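Local coordinates for putative uncharacterized protein (Cricetid herpesvirus 2, PDB 4ZKQ) that binds chemokines, probably serving the rodent gammaherpesvirus that encodes it as a decoy receptor, at residues P43-I48 with Q126-K131; V89-W94 with Q133-A138; R32-S37 with T49-K54; A164-K169 with S178-N183. All blocks are in the same frame, centred on the assembly; numbering follows the deposited sequence.

Contact 1. Residues P43-I48 with Q126-K131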
loop_
_atom_site.group_PDB
_atom_site.type_symbol
_atom_site.label_atom_id
_atom_site.label_comp_id
_atom_site.label_asym_id
_atom_site.label_seq_id
_atom_site.Cartn_x
_atom_site.Cartn_y
_atom_site.Cartn_z
ATOM N N PRO A 43 1.317 -3.610 -21.620
ATOM C CA PRO A 43 0.856 -4.762 -20.842
ATOM C C PRO A 43 1.207 -4.606 -19.365
ATOM O O PRO A 43 2.098 -3.826 -19.029
ATOM C CB PRO A 43 1.609 -5.942 -21.471
ATOM C CG PRO A 43 2.795 -5.342 -22.118
ATOM C CD PRO A 43 2.380 -3.972 -22.573
ATOM N N VAL A 44 0.516 -5.350 -18.513
ATOM C CA VAL A 44 0.719 -5.299 -17.068
ATOM C C VAL A 44 2.187 -5.446 -16.662
ATOM O O VAL A 44 2.682 -4.701 -15.818
ATOM C CB VAL A 44 -0.109 -6.406 -16.374
ATOM C CG1 VAL A 44 0.303 -6.599 -14.925
ATOM C CG2 VAL A 44 -1.594 -6.090 -16.466
ATOM N N GLU A 45 2.885 -6.409 -17.258
ATOM C CA GLU A 45 4.238 -6.716 -16.819
ATOM C C GLU A 45 5.193 -5.574 -17.162
ATOM O O GLU A 45 6.163 -5.333 -16.442
ATOM C CB GLU A 45 4.724 -8.037 -17.436
ATOM C CG GLU A 45 4.752 -8.050 -18.957
ATOM C CD GLU A 45 4.926 -9.448 -19.532
ATOM O OE1 GLU A 45 4.848 -10.429 -18.763
ATOM O OE2 GLU A 45 5.142 -9.563 -20.755
ATOM N N ASP A 46 4.907 -4.857 -18.246
ATOM C CA ASP A 46 5.717 -3.711 -18.630
ATOM C C ASP A 46 5.437 -2.528 -17.718
ATOM O O ASP A 46 6.349 -1.781 -17.377
ATOM C CB ASP A 46 5.464 -3.303 -20.083
ATOM C CG ASP A 46 6.122 -4.241 -21.088
ATOM O OD1 ASP A 46 6.853 -5.167 -20.677
ATOM O OD2 ASP A 46 5.914 -4.034 -22.299
ATOM N N ILE A 47 4.172 -2.338 -17.353
ATOM C CA ILE A 47 3.822 -1.324 -16.363
ATOM C C ILE A 47 4.620 -1.573 -15.091
ATOM O O ILE A 47 5.191 -0.649 -14.512
ATOM C CB ILE A 47 2.319 -1.329 -16.019
ATOM C CG1 ILE A 47 1.483 -0.959 -17.244
ATOM C CG2 ILE A 47 2.025 -0.361 -14.864
ATOM C CD1 ILE A 47 -0.014 -1.178 -17.063
ATOM N N ILE A 48 4.645 -2.825 -14.644
ATOM C CA ILE A 48 5.356 -3.154 -13.419
ATOM C C ILE A 48 6.857 -2.876 -13.583
ATOM O O ILE A 48 7.482 -2.217 -12.743
ATOM C CB ILE A 48 5.134 -4.624 -13.019
ATOM C CG1 ILE A 48 3.662 -4.829 -12.642
ATOM C CG2 ILE A 48 6.050 -5.011 -11.852
ATOM C CD1 ILE A 48 3.246 -6.262 -12.553
ATOM N N GLN A 126 1.303 -7.420 -26.212
ATOM C CA GLN A 126 2.313 -7.852 -25.251
ATOM C C GLN A 126 3.609 -8.201 -25.990
ATOM O O GLN A 126 3.673 -9.234 -26.651
ATOM C CB GLN A 126 1.809 -9.053 -24.443
ATOM C CG GLN A 126 2.683 -9.395 -23.249
ATOM C CD GLN A 126 2.065 -10.452 -22.355
ATOM O OE1 GLN A 126 1.879 -10.239 -21.157
ATOM N NE2 GLN A 126 1.749 -11.601 -22.933
ATOM N N PRO A 127 4.643 -7.341 -25.887
ATOM C CA PRO A 127 5.848 -7.556 -26.703
ATOM C C PRO A 127 6.559 -8.882 -26.437
ATOM O O PRO A 127 7.281 -9.363 -27.312
ATOM C CB PRO A 127 6.756 -6.381 -26.308
ATOM C CG PRO A 127 5.854 -5.369 -25.706
ATOM C CD PRO A 127 4.786 -6.156 -25.022
ATOM N N SER A 128 6.363 -9.458 -25.253
ATOM C CA SER A 128 7.046 -10.697 -24.889
ATOM C C SER A 128 6.661 -11.833 -25.836
ATOM O O SER A 128 7.518 -12.388 -26.523
ATOM C CB SER A 128 6.729 -11.087 -23.441
ATOM O OG SER A 128 5.375 -11.478 -23.293
ATOM N N ASP A 129 5.374 -12.165 -25.872
ATOM C CA ASP A 129 4.871 -13.234 -26.735
ATOM C C ASP A 129 4.088 -12.692 -27.935
ATOM O O ASP A 129 3.567 -13.462 -28.741
ATOM C CB ASP A 129 3.995 -14.199 -25.928
ATOM C CG ASP A 129 2.928 -13.487 -25.111
ATOM O OD1 ASP A 129 2.558 -12.347 -25.461
ATOM O OD2 ASP A 129 2.455 -14.072 -24.112
ATOM N N GLY A 130 4.003 -11.368 -28.045
ATOM C CA GLY A 130 3.359 -10.729 -29.182
ATOM C C GLY A 130 1.840 -10.753 -29.142
ATOM O O GLY A 130 1.184 -10.145 -29.991
ATOM N N LYS A 131 1.281 -11.445 -28.154
ATOM C CA LYS A 131 -0.161 -11.650 -28.071
ATOM C C LYS A 131 -0.919 -10.365 -27.745
ATOM O O LYS A 131 -0.390 -9.464 -27.090
ATOM C CB LYS A 131 -0.475 -12.716 -27.029
HETATM O O HOH W 1 1.753 -8.684 -18.710
#
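Two acceptor oxygens, E45 OE2 and Q126 OE1, lie 3.4 Å apart with no bond between them, where helix 44-51, with P43 as its N-cap residue, meets the loop joining strands 117-125 and 132-143. That loop holds an Asx turn, D129 OD1 accepting from the backbone N of K131. E45 CG lies between its own backbone N and carbonyl carbon (chi1 60°), and the chain extends beyond it toward Q126 and S128. The carboxylate and amide planes are turned only 24° from each other, although the E45 and Q126 side chains cross at about a right angle. A water bridges the two segments, accepting from E45 N and donating to Q126 OE1, 2.9 Å away. P43 supplies the apolar half of the contact: its CG meets CD of P127 tip to tip at 3.6 Å, while its CB touches CG of Q126. D46 and P127 come from opposite directions, and D46 OD2 lies 3.6 Å from P127 CD. E45 OE2 also comes within 3.2 Å of S128 OG, a pairing that is not settled in this poorly ordered turn. Q126 NE2 and K131 N reach D129 OD1 from opposite faces of the carboxylate, and the bond from Q126 NE2 to D129 OD1, 2.8 Å long, lies close to the amide plane.

Contact 2. Residues V89-W94 with Q133-A138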
loop_
_atom_site.group_PDB
_atom_site.type_symbol
_atom_site.label_atom_id
_atom_site.label_comp_id
_atom_site.label_asym_id
_atom_site.label_seq_id
_atom_site.Cartn_x
_atom_site.Cartn_y
_atom_site.Cartn_z
ATOM N N VAL A 89 -3.681 3.375 -9.736
ATOM C CA VAL A 89 -4.242 2.890 -10.983
ATOM C C VAL A 89 -4.456 1.385 -10.886
ATOM O O VAL A 89 -3.516 0.617 -10.647
ATOM C CB VAL A 89 -3.348 3.209 -12.198
ATOM C CG1 VAL A 89 -3.988 2.695 -13.478
ATOM C CG2 VAL A 89 -3.104 4.716 -12.305
ATOM N N LEU A 90 -5.715 0.997 -11.053
ATOM C CA LEU A 90 -6.127 -0.395 -11.189
ATOM C C LEU A 90 -6.063 -0.800 -12.657
ATOM O O LEU A 90 -6.622 -0.121 -13.511
ATOM C CB LEU A 90 -7.549 -0.573 -10.639
ATOM C CG LEU A 90 -8.295 -1.871 -10.969
ATOM C CD1 LEU A 90 -7.703 -3.043 -10.206
ATOM C CD2 LEU A 90 -9.792 -1.735 -10.674
ATOM N N VAL A 91 -5.371 -1.895 -12.952
ATOM C CA VAL A 91 -5.316 -2.432 -14.310
ATOM C C VAL A 91 -5.598 -3.924 -14.277
ATOM O O VAL A 91 -4.848 -4.686 -13.670
ATOM C CB VAL A 91 -3.953 -2.197 -14.967
ATOM C CG1 VAL A 91 -3.955 -2.688 -16.415
ATOM C CG2 VAL A 91 -3.576 -0.741 -14.883
ATOM N N GLY A 92 -6.679 -4.335 -14.931
ATOM C CA GLY A 92 -7.103 -5.722 -14.901
ATOM C C GLY A 92 -7.106 -6.345 -16.273
ATOM O O GLY A 92 -7.315 -5.662 -17.278
ATOM N N LYS A 93 -6.855 -7.646 -16.312
ATOM C CA LYS A 93 -6.897 -8.393 -17.558
ATOM C C LYS A 93 -8.258 -9.052 -17.722
ATOM O O LYS A 93 -8.717 -9.770 -16.835
ATOM C CB LYS A 93 -5.790 -9.443 -17.605
ATOM C CG LYS A 93 -5.896 -10.339 -18.821
ATOM C CD LYS A 93 -4.542 -10.798 -19.306
ATOM C CE LYS A 93 -4.683 -11.720 -20.501
ATOM N NZ LYS A 93 -5.435 -12.958 -20.153
ATOM N N TRP A 94 -8.890 -8.790 -18.863
ATOM C CA TRP A 94 -10.230 -9.284 -19.162
ATOM C C TRP A 94 -10.162 -10.351 -20.247
ATOM O O TRP A 94 -9.687 -10.092 -21.346
ATOM C CB TRP A 94 -11.134 -8.134 -19.612
ATOM C CG TRP A 94 -12.549 -8.542 -19.888
ATOM C CD1 TRP A 94 -13.091 -8.860 -21.101
ATOM C CD2 TRP A 94 -13.606 -8.675 -18.929
ATOM N NE1 TRP A 94 -14.420 -9.180 -20.956
ATOM C CE2 TRP A 94 -14.761 -9.075 -19.633
ATOM C CE3 TRP A 94 -13.689 -8.492 -17.547
ATOM C CZ2 TRP A 94 -15.981 -9.297 -18.998
ATOM C CZ3 TRP A 94 -14.901 -8.711 -16.918
ATOM C CH2 TRP A 94 -16.032 -9.111 -17.645
ATOM N N GLN A 133 -3.941 -8.328 -25.790
ATOM C CA GLN A 133 -4.552 -8.415 -24.468
ATOM C C GLN A 133 -5.611 -7.346 -24.280
ATOM O O GLN A 133 -5.420 -6.193 -24.656
ATOM C CB GLN A 133 -3.497 -8.283 -23.375
ATOM C CG GLN A 133 -2.427 -9.357 -23.415
ATOM C CD GLN A 133 -1.477 -9.263 -22.241
ATOM O OE1 GLN A 133 -1.138 -8.167 -21.792
ATOM N NE2 GLN A 133 -1.048 -10.412 -21.728
ATOM N N ARG A 134 -6.731 -7.752 -23.697
ATOM C CA ARG A 134 -7.799 -6.837 -23.342
ATOM C C ARG A 134 -7.654 -6.450 -21.870
ATOM O O ARG A 134 -7.712 -7.310 -20.988
ATOM C CB ARG A 134 -9.155 -7.489 -23.604
ATOM C CG ARG A 134 -10.328 -6.537 -23.606
ATOM C CD ARG A 134 -10.308 -5.627 -24.829
ATOM N NE ARG A 134 -11.533 -4.841 -24.911
ATOM C CZ ARG A 134 -11.650 -3.668 -25.524
ATOM N NH1 ARG A 134 -10.607 -3.111 -26.125
ATOM N NH2 ARG A 134 -12.822 -3.051 -25.532
ATOM N N LEU A 135 -7.450 -5.159 -21.615
ATOM C CA LEU A 135 -7.286 -4.655 -20.254
ATOM C C LEU A 135 -8.355 -3.633 -19.901
ATOM O O LEU A 135 -8.850 -2.923 -20.777
ATOM C CB LEU A 135 -5.915 -4.006 -20.081
ATOM C CG LEU A 135 -4.683 -4.848 -20.408
ATOM C CD1 LEU A 135 -3.428 -4.011 -20.258
ATOM C CD2 LEU A 135 -4.615 -6.075 -19.528
ATOM N N PHE A 136 -8.694 -3.548 -18.616
ATOM C CA PHE A 136 -9.524 -2.454 -18.125
ATOM C C PHE A 136 -8.755 -1.685 -17.052
ATOM O O PHE A 136 -7.889 -2.245 -16.383
ATOM C CB PHE A 136 -10.866 -2.964 -17.580
ATOM C CG PHE A 136 -10.753 -3.906 -16.403
ATOM C CD1 PHE A 136 -10.714 -3.421 -15.105
ATOM C CD2 PHE A 136 -10.739 -5.279 -16.598
ATOM C CE1 PHE A 136 -10.632 -4.286 -14.026
ATOM C CE2 PHE A 136 -10.647 -6.151 -15.527
ATOM C CZ PHE A 136 -10.602 -5.654 -14.239
ATOM N N PHE A 137 -9.049 -0.398 -16.904
ATOM C CA PHE A 137 -8.380 0.386 -15.871
ATOM C C PHE A 137 -9.217 1.518 -15.295
ATOM O O PHE A 137 -10.219 1.944 -15.878
ATOM C CB PHE A 137 -7.058 0.951 -16.417
ATOM C CG PHE A 137 -7.231 2.002 -17.482
ATOM C CD1 PHE A 137 -7.312 1.645 -18.816
ATOM C CD2 PHE A 137 -7.289 3.349 -17.148
ATOM C CE1 PHE A 137 -7.463 2.612 -19.801
ATOM C CE2 PHE A 137 -7.440 4.322 -18.133
ATOM C CZ PHE A 137 -7.526 3.944 -19.459
ATOM N N ALA A 138 -8.802 1.978 -14.118
ATOM C CA ALA A 138 -9.436 3.107 -13.447
ATOM C C ALA A 138 -8.427 3.755 -12.529
ATOM O O ALA A 138 -7.570 3.077 -11.963
ATOM C CB ALA A 138 -10.654 2.669 -12.664
HETATM O O HOH W 2 -7.248 -10.017 -22.708
#
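The ring of F136 lies flat over G92 in the antiparallel pairing of strands 85-94 and 132-143, with G92 CA 3.7 Å from the ring centroid and 19° off its normal: a CH-pi contact. CG of F136 stands between its own backbone N and carbonyl carbon (chi1 62°), which folds the ring across to the neighbouring strand. Two side chains flank the ring at its edge, L90 through CD2 and W94 through CB. On the reverse face of the sheet V91 crosses its neighbours at a slant: CG1 touches L135 CD1 at 4.1 Å, and CG2 touches F137 CB. L135 CD2 reaches further along, to K93 CA at 3.8 Å. The polar ends of K93 and R134 turn to other partners, E95 and E104, in salt bridges. W94 also meets F121 of strand 117-125 edge to face. Five backbone hydrogen bonds join the strands, among them G92 N to F136 O at 2.8 Å and the nearly straight W94 N to R134 O (172°). Beyond the last of these, a water donates to W94 O. The chemistry is thus a hydrogen-bonded backbone seam with largely apolar side chains on both sides, charged ends only at K93 and R134, and the F136 ring packed directly on the G92 backbone.

Contact 3. Residues R32-S37 with T49-K54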
loop_
_atom_site.group_PDB
_atom_site.type_symbol
_atom_site.label_atom_id
_atom_site.label_comp_id
_atom_site.label_asym_id
_atom_site.label_seq_id
_atom_site.Cartn_x
_atom_site.Cartn_y
_atom_site.Cartn_z
ATOM N N ARG A 32 13.535 5.740 -12.264
ATOM C CA ARG A 32 12.701 6.056 -11.114
ATOM C C ARG A 32 11.851 7.308 -11.324
ATOM O O ARG A 32 11.108 7.713 -10.427
ATOM C CB ARG A 32 13.570 6.207 -9.873
ATOM C CG ARG A 32 14.074 4.878 -9.346
ATOM C CD ARG A 32 15.118 5.070 -8.269
ATOM N NE ARG A 32 16.328 5.699 -8.791
ATOM C CZ ARG A 32 17.359 5.040 -9.311
ATOM N NH1 ARG A 32 17.353 3.713 -9.387
ATOM N NH2 ARG A 32 18.410 5.717 -9.758
ATOM N N GLN A 33 11.958 7.919 -12.502
ATOM C CA GLN A 33 11.109 9.055 -12.854
ATOM C C GLN A 33 9.979 8.627 -13.791
ATOM O O GLN A 33 9.113 9.430 -14.130
ATOM C CB GLN A 33 11.941 10.171 -13.500
ATOM C CG GLN A 33 12.783 10.963 -12.505
ATOM C CD GLN A 33 13.885 10.130 -11.878
ATOM O OE1 GLN A 33 14.709 9.546 -12.580
ATOM N NE2 GLN A 33 13.901 10.066 -10.547
ATOM N N ALA A 34 9.986 7.360 -14.202
ATOM C CA ALA A 34 8.963 6.854 -15.117
ATOM C C ALA A 34 7.600 6.882 -14.445
ATOM O O ALA A 34 7.500 6.746 -13.229
ATOM C CB ALA A 34 9.297 5.443 -15.590
ATOM N N THR A 35 6.557 7.070 -15.249
ATOM C CA THR A 35 5.190 7.173 -14.747
ATOM C C THR A 35 4.238 6.399 -15.640
ATOM O O THR A 35 4.563 6.084 -16.785
ATOM C CB THR A 35 4.710 8.635 -14.686
ATOM O OG1 THR A 35 4.696 9.175 -16.011
ATOM C CG2 THR A 35 5.620 9.477 -13.805
ATOM N N ILE A 36 3.063 6.088 -15.104
ATOM C CA ILE A 36 2.018 5.431 -15.871
ATOM C C ILE A 36 1.289 6.466 -16.713
ATOM O O ILE A 36 0.838 7.481 -16.196
ATOM C CB ILE A 36 1.013 4.711 -14.958
ATOM C CG1 ILE A 36 1.712 3.589 -14.191
ATOM C CG2 ILE A 36 -0.141 4.143 -15.771
ATOM C CD1 ILE A 36 0.833 2.895 -13.164
ATOM N N SER A 37 1.183 6.197 -18.010
ATOM C CA SER A 37 0.475 7.075 -18.932
ATOM C C SER A 37 -0.939 6.546 -19.183
ATOM O O SER A 37 -1.123 5.355 -19.432
ATOM C CB SER A 37 1.256 7.193 -20.248
ATOM O OG SER A 37 0.460 7.736 -21.284
ATOM N N THR A 49 7.424 -3.378 -14.676
ATOM C CA THR A 49 8.839 -3.158 -14.984
ATOM C C THR A 49 9.220 -1.688 -14.942
ATOM O O THR A 49 10.276 -1.322 -14.430
ATOM C CB THR A 49 9.189 -3.711 -16.380
ATOM O OG1 THR A 49 9.177 -5.137 -16.326
ATOM C CG2 THR A 49 10.572 -3.233 -16.853
ATOM N N GLN A 50 8.364 -0.838 -15.489
ATOM C CA GLN A 50 8.728 0.561 -15.640
ATOM C C GLN A 50 8.432 1.439 -14.419
ATOM O O GLN A 50 9.144 2.414 -14.206
ATOM C CB GLN A 50 8.020 1.149 -16.858
ATOM C CG GLN A 50 8.507 0.556 -18.179
ATOM C CD GLN A 50 7.794 1.150 -19.383
ATOM O OE1 GLN A 50 7.198 2.222 -19.301
ATOM N NE2 GLN A 50 7.840 0.440 -20.505
ATOM N N THR A 51 7.406 1.112 -13.625
ATOM C CA THR A 51 6.903 2.070 -12.624
ATOM C C THR A 51 6.764 1.553 -11.186
ATOM O O THR A 51 6.464 2.336 -10.285
ATOM C CB THR A 51 5.522 2.626 -13.057
ATOM O OG1 THR A 51 4.532 1.590 -13.011
ATOM C CG2 THR A 51 5.604 3.199 -14.476
ATOM N N CYS A 52 6.993 0.262 -10.963
ATOM C CA CYS A 52 6.901 -0.307 -9.617
ATOM C C CYS A 52 8.256 -0.412 -8.926
ATOM O O CYS A 52 9.235 -0.819 -9.539
ATOM C CB CYS A 52 6.255 -1.694 -9.682
ATOM S SG CYS A 52 4.493 -1.681 -10.151
ATOM N N ASP A 53 8.291 -0.065 -7.640
ATOM C CA ASP A 53 9.502 -0.187 -6.829
ATOM C C ASP A 53 9.395 -1.386 -5.899
ATOM O O ASP A 53 10.393 -1.877 -5.376
ATOM C CB ASP A 53 9.739 1.105 -6.039
ATOM C CG ASP A 53 9.939 2.302 -6.947
ATOM O OD1 ASP A 53 10.954 2.308 -7.674
ATOM O OD2 ASP A 53 9.080 3.217 -6.961
ATOM N N LYS A 54 8.173 -1.878 -5.738
ATOM C CA LYS A 54 7.903 -3.005 -4.876
ATOM C C LYS A 54 6.618 -3.663 -5.358
ATOM O O LYS A 54 5.734 -2.978 -5.871
ATOM C CB LYS A 54 7.788 -2.527 -3.425
ATOM C CG LYS A 54 6.974 -3.406 -2.506
ATOM C CD LYS A 54 7.002 -2.863 -1.080
ATOM C CE LYS A 54 5.853 -3.404 -0.270
ATOM N NZ LYS A 54 6.011 -3.132 1.178
HETATM O O HOH W 3 4.942 3.266 -17.916
#
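T51 lays its methyl against the backbone of the loop, T51 CG2 lying 3.7 Å from T35 C, and sets its hydroxyl beside an isoleucine, T51 OG1 lying 3.7 Å from I36 CG1. The two branches of T51 thus divide the work, and the I36 side chain crosses the threonine at about a right angle. OG1 sits between the backbone N and carbonyl carbon of T51 (chi1 68°), a position from which it also bonds to I47 O, one turn back in the helix; against the aliphatic I36 CG1 it makes only a van der Waals contact. Next to it, the methyl of A34 points at the helix end, A34 CB coming within 3.3 Å of Q50 O. No direct hydrogen bond spans the two segments. A water bridges them instead, donating to T35 O at 3.1 Å and to Q50 OE1 at 2.8 Å. D53, although near the R32 chain, is engaged by R29 and by the backbone N of G175. The segment 32-37 runs past the C-terminal end of helix 44-51, just before C52, whose disulfide to C177 ties the exit of the helix to strand 175-181. Strand 161-169 adjoins both segments, H167 bonding to T51 O and touching I36.

Contact 4. Residues A164-K169 with S178-N183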
loop_
_atom_site.group_PDB
_atom_site.type_symbol
_atom_site.label_atom_id
_atom_site.label_comp_id
_atom_site.label_asym_id
_atom_site.label_seq_id
_atom_site.Cartn_x
_atom_site.Cartn_y
_atom_site.Cartn_z
ATOM N N ALA A 164 -5.539 -8.697 -11.486
ATOM C CA ALA A 164 -5.649 -7.260 -11.320
ATOM C C ALA A 164 -4.391 -6.692 -10.676
ATOM O O ALA A 164 -3.959 -7.127 -9.605
ATOM C CB ALA A 164 -6.872 -6.916 -10.497
ATOM N N LEU A 165 -3.814 -5.722 -11.367
ATOM C CA LEU A 165 -2.713 -4.925 -10.858
ATOM C C LEU A 165 -3.239 -3.666 -10.207
ATOM O O LEU A 165 -4.091 -2.986 -10.778
ATOM C CB LEU A 165 -1.757 -4.552 -11.999
ATOM C CG LEU A 165 -0.685 -3.502 -11.689
ATOM C CD1 LEU A 165 0.351 -4.050 -10.718
ATOM C CD2 LEU A 165 -0.033 -3.006 -12.973
ATOM N N ILE A 166 -2.730 -3.355 -9.019
ATOM C CA ILE A 166 -2.899 -2.032 -8.450
ATOM C C ILE A 166 -1.524 -1.400 -8.302
ATOM O O ILE A 166 -0.627 -1.954 -7.671
ATOM C CB ILE A 166 -3.625 -2.065 -7.102
ATOM C CG1 ILE A 166 -5.065 -2.554 -7.310
ATOM C CG2 ILE A 166 -3.620 -0.677 -6.456
ATOM C CD1 ILE A 166 -5.808 -2.840 -6.050
ATOM N N HIS A 167 -1.373 -0.246 -8.934
ATOM C CA HIS A 167 -0.195 0.577 -8.780
ATOM C C HIS A 167 -0.592 1.722 -7.875
ATOM O O HIS A 167 -1.485 2.486 -8.224
ATOM C CB HIS A 167 0.304 1.098 -10.132
ATOM C CG HIS A 167 1.527 1.939 -10.031
ATOM N ND1 HIS A 167 1.498 3.246 -9.569
ATOM C CD2 HIS A 167 2.825 1.672 -10.298
ATOM C CE1 HIS A 167 2.721 3.735 -9.570
ATOM N NE2 HIS A 167 3.549 2.801 -10.010
ATOM N N PHE A 168 0.027 1.810 -6.703
ATOM C CA PHE A 168 -0.209 2.919 -5.780
ATOM C C PHE A 168 1.014 3.827 -5.731
ATOM O O PHE A 168 2.083 3.430 -5.249
ATOM C CB PHE A 168 -0.539 2.391 -4.382
ATOM C CG PHE A 168 -0.988 3.455 -3.410
ATOM C CD1 PHE A 168 -2.287 3.935 -3.436
ATOM C CD2 PHE A 168 -0.121 3.954 -2.460
ATOM C CE1 PHE A 168 -2.703 4.912 -2.537
ATOM C CE2 PHE A 168 -0.530 4.926 -1.562
ATOM C CZ PHE A 168 -1.819 5.406 -1.602
ATOM N N LYS A 169 0.868 5.034 -6.262
ATOM C CA LYS A 169 1.948 6.011 -6.212
ATOM C C LYS A 169 1.841 6.780 -4.910
ATOM O O LYS A 169 0.932 7.592 -4.724
ATOM C CB LYS A 169 1.913 6.966 -7.406
ATOM C CG LYS A 169 3.174 7.813 -7.475
ATOM C CD LYS A 169 3.273 8.632 -8.742
ATOM C CE LYS A 169 4.708 9.102 -8.954
ATOM N NZ LYS A 169 4.862 9.912 -10.194
ATOM N N SER A 178 0.616 -4.161 -6.322
ATOM C CA SER A 178 0.109 -5.454 -5.910
ATOM C C SER A 178 -0.501 -6.152 -7.108
ATOM O O SER A 178 -1.169 -5.528 -7.929
ATOM C CB SER A 178 -0.909 -5.306 -4.782
ATOM O OG SER A 178 -1.989 -4.492 -5.175
ATOM N N LEU A 179 -0.244 -7.450 -7.208
ATOM C CA LEU A 179 -0.731 -8.249 -8.321
ATOM C C LEU A 179 -1.574 -9.391 -7.784
ATOM O O LEU A 179 -1.064 -10.288 -7.115
ATOM C CB LEU A 179 0.430 -8.766 -9.170
ATOM C CG LEU A 179 0.046 -9.462 -10.482
ATOM C CD1 LEU A 179 -0.747 -8.520 -11.367
ATOM C CD2 LEU A 179 1.310 -9.927 -11.191
ATOM N N TRP A 180 -2.871 -9.323 -8.075
ATOM C CA TRP A 180 -3.859 -10.270 -7.573
ATOM C C TRP A 180 -4.277 -11.167 -8.721
ATOM O O TRP A 180 -4.933 -10.711 -9.649
ATOM C CB TRP A 180 -5.073 -9.537 -6.990
ATOM C CG TRP A 180 -4.667 -8.499 -6.026
ATOM C CD1 TRP A 180 -4.419 -7.186 -6.294
ATOM C CD2 TRP A 180 -4.413 -8.682 -4.634
ATOM N NE1 TRP A 180 -4.029 -6.535 -5.151
ATOM C CE2 TRP A 180 -4.020 -7.435 -4.112
ATOM C CE3 TRP A 180 -4.484 -9.783 -3.769
ATOM C CZ2 TRP A 180 -3.698 -7.250 -2.777
ATOM C CZ3 TRP A 180 -4.169 -9.599 -2.441
ATOM C CH2 TRP A 180 -3.776 -8.344 -1.957
ATOM N N LYS A 181 -3.868 -12.432 -8.662
ATOM C CA LYS A 181 -4.155 -13.386 -9.730
ATOM C C LYS A 181 -5.199 -14.405 -9.306
ATOM O O LYS A 181 -5.204 -14.879 -8.168
ATOM C CB LYS A 181 -2.886 -14.125 -10.161
ATOM C CG LYS A 181 -1.799 -13.238 -10.713
ATOM C CD LYS A 181 -0.704 -14.076 -11.358
ATOM C CE LYS A 181 0.607 -13.322 -11.420
ATOM N NZ LYS A 181 1.417 -13.474 -10.174
ATOM N N ALA A 182 -6.092 -14.735 -10.227
ATOM C CA ALA A 182 -7.042 -15.800 -9.984
ATOM C C ALA A 182 -6.244 -17.099 -9.853
ATOM O O ALA A 182 -5.341 -17.355 -10.644
ATOM C CB ALA A 182 -8.057 -15.895 -11.104
ATOM N N ASN A 183 -6.572 -17.893 -8.845
ATOM C CA ASN A 183 -5.862 -19.147 -8.585
ATOM C C ASN A 183 -4.365 -18.967 -8.305
ATOM O O ASN A 183 -3.570 -19.873 -8.550
ATOM C CB ASN A 183 -6.048 -20.113 -9.758
ATOM C CG ASN A 183 -7.489 -20.567 -9.911
ATOM O OD1 ASN A 183 -8.177 -20.808 -8.922
ATOM N ND2 ASN A 183 -7.951 -20.682 -11.150
#
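Four backbone hydrogen bonds join strands 161-169 and 175-181. A164 and W180 form one hydrogen-bonded pair, with A164 N to W180 O at 2.8 Å and W180 N to A164 O at 2.9 Å. I166 and S178 form the next, I166 N giving to S178 O and S178 N to I166 O. L165 and L179 make the non-hydrogen-bonded pair between them, where L165 CA donates a C-H to S178 O at 3.4 Å.

One polar side-chain bond, along a single strand, is tentative, since S178 has two conformers. In the one given, W180 NE1 donates to S178 OG at 2.9 Å; the bond is bent (134°), and the oxygen lies 31° out of the indole plane. With W180 CG beside the backbone N (chi1 -51°), the pyrrole edge of the indole turns to strand 161-169, W180 CD1 coming to 3.3 Å from A164 O.

Van der Waals contacts divide between the two faces of the sheet. On the face of A164, I166, S178 and W180, I166 CD1 slants past the indole at NE1, and L73 of strand 68-74 touches both I166 and W180. On the face of L165 and L179, L179 CD1 touches L165 CB at 4.1 Å, and V44, I47 and I48 of helix 44-51 pack on L165. Adjacent in sequence and antiparallel, the two strands form a beta hairpin, set in the interior of a mixed sheet with one face covered by a helix and the other by a second sheet.

Overall arrangement
From the N terminus, contact 3 closes a short loop, bringing 32-37 back onto the end of helix 44-51. Contact 1 begins inside that loop, at 43-48, and closes far downstream at 126-131, so contacts 1 and 3 cross. Contact 2 opens within the span of contact 1 and closes after it, so these cross as well. Contact 4 follows all three in series as a local hairpin. Contacts 2 and 4 belong to one mixed sheet, joined directly because strands 85-94 and 161-169 are neighbours. Contacts 1 and 3 join the two ends of the short helix to loops, while V44 and I47 touch V91 and L165, and T51 and I36 meet H167.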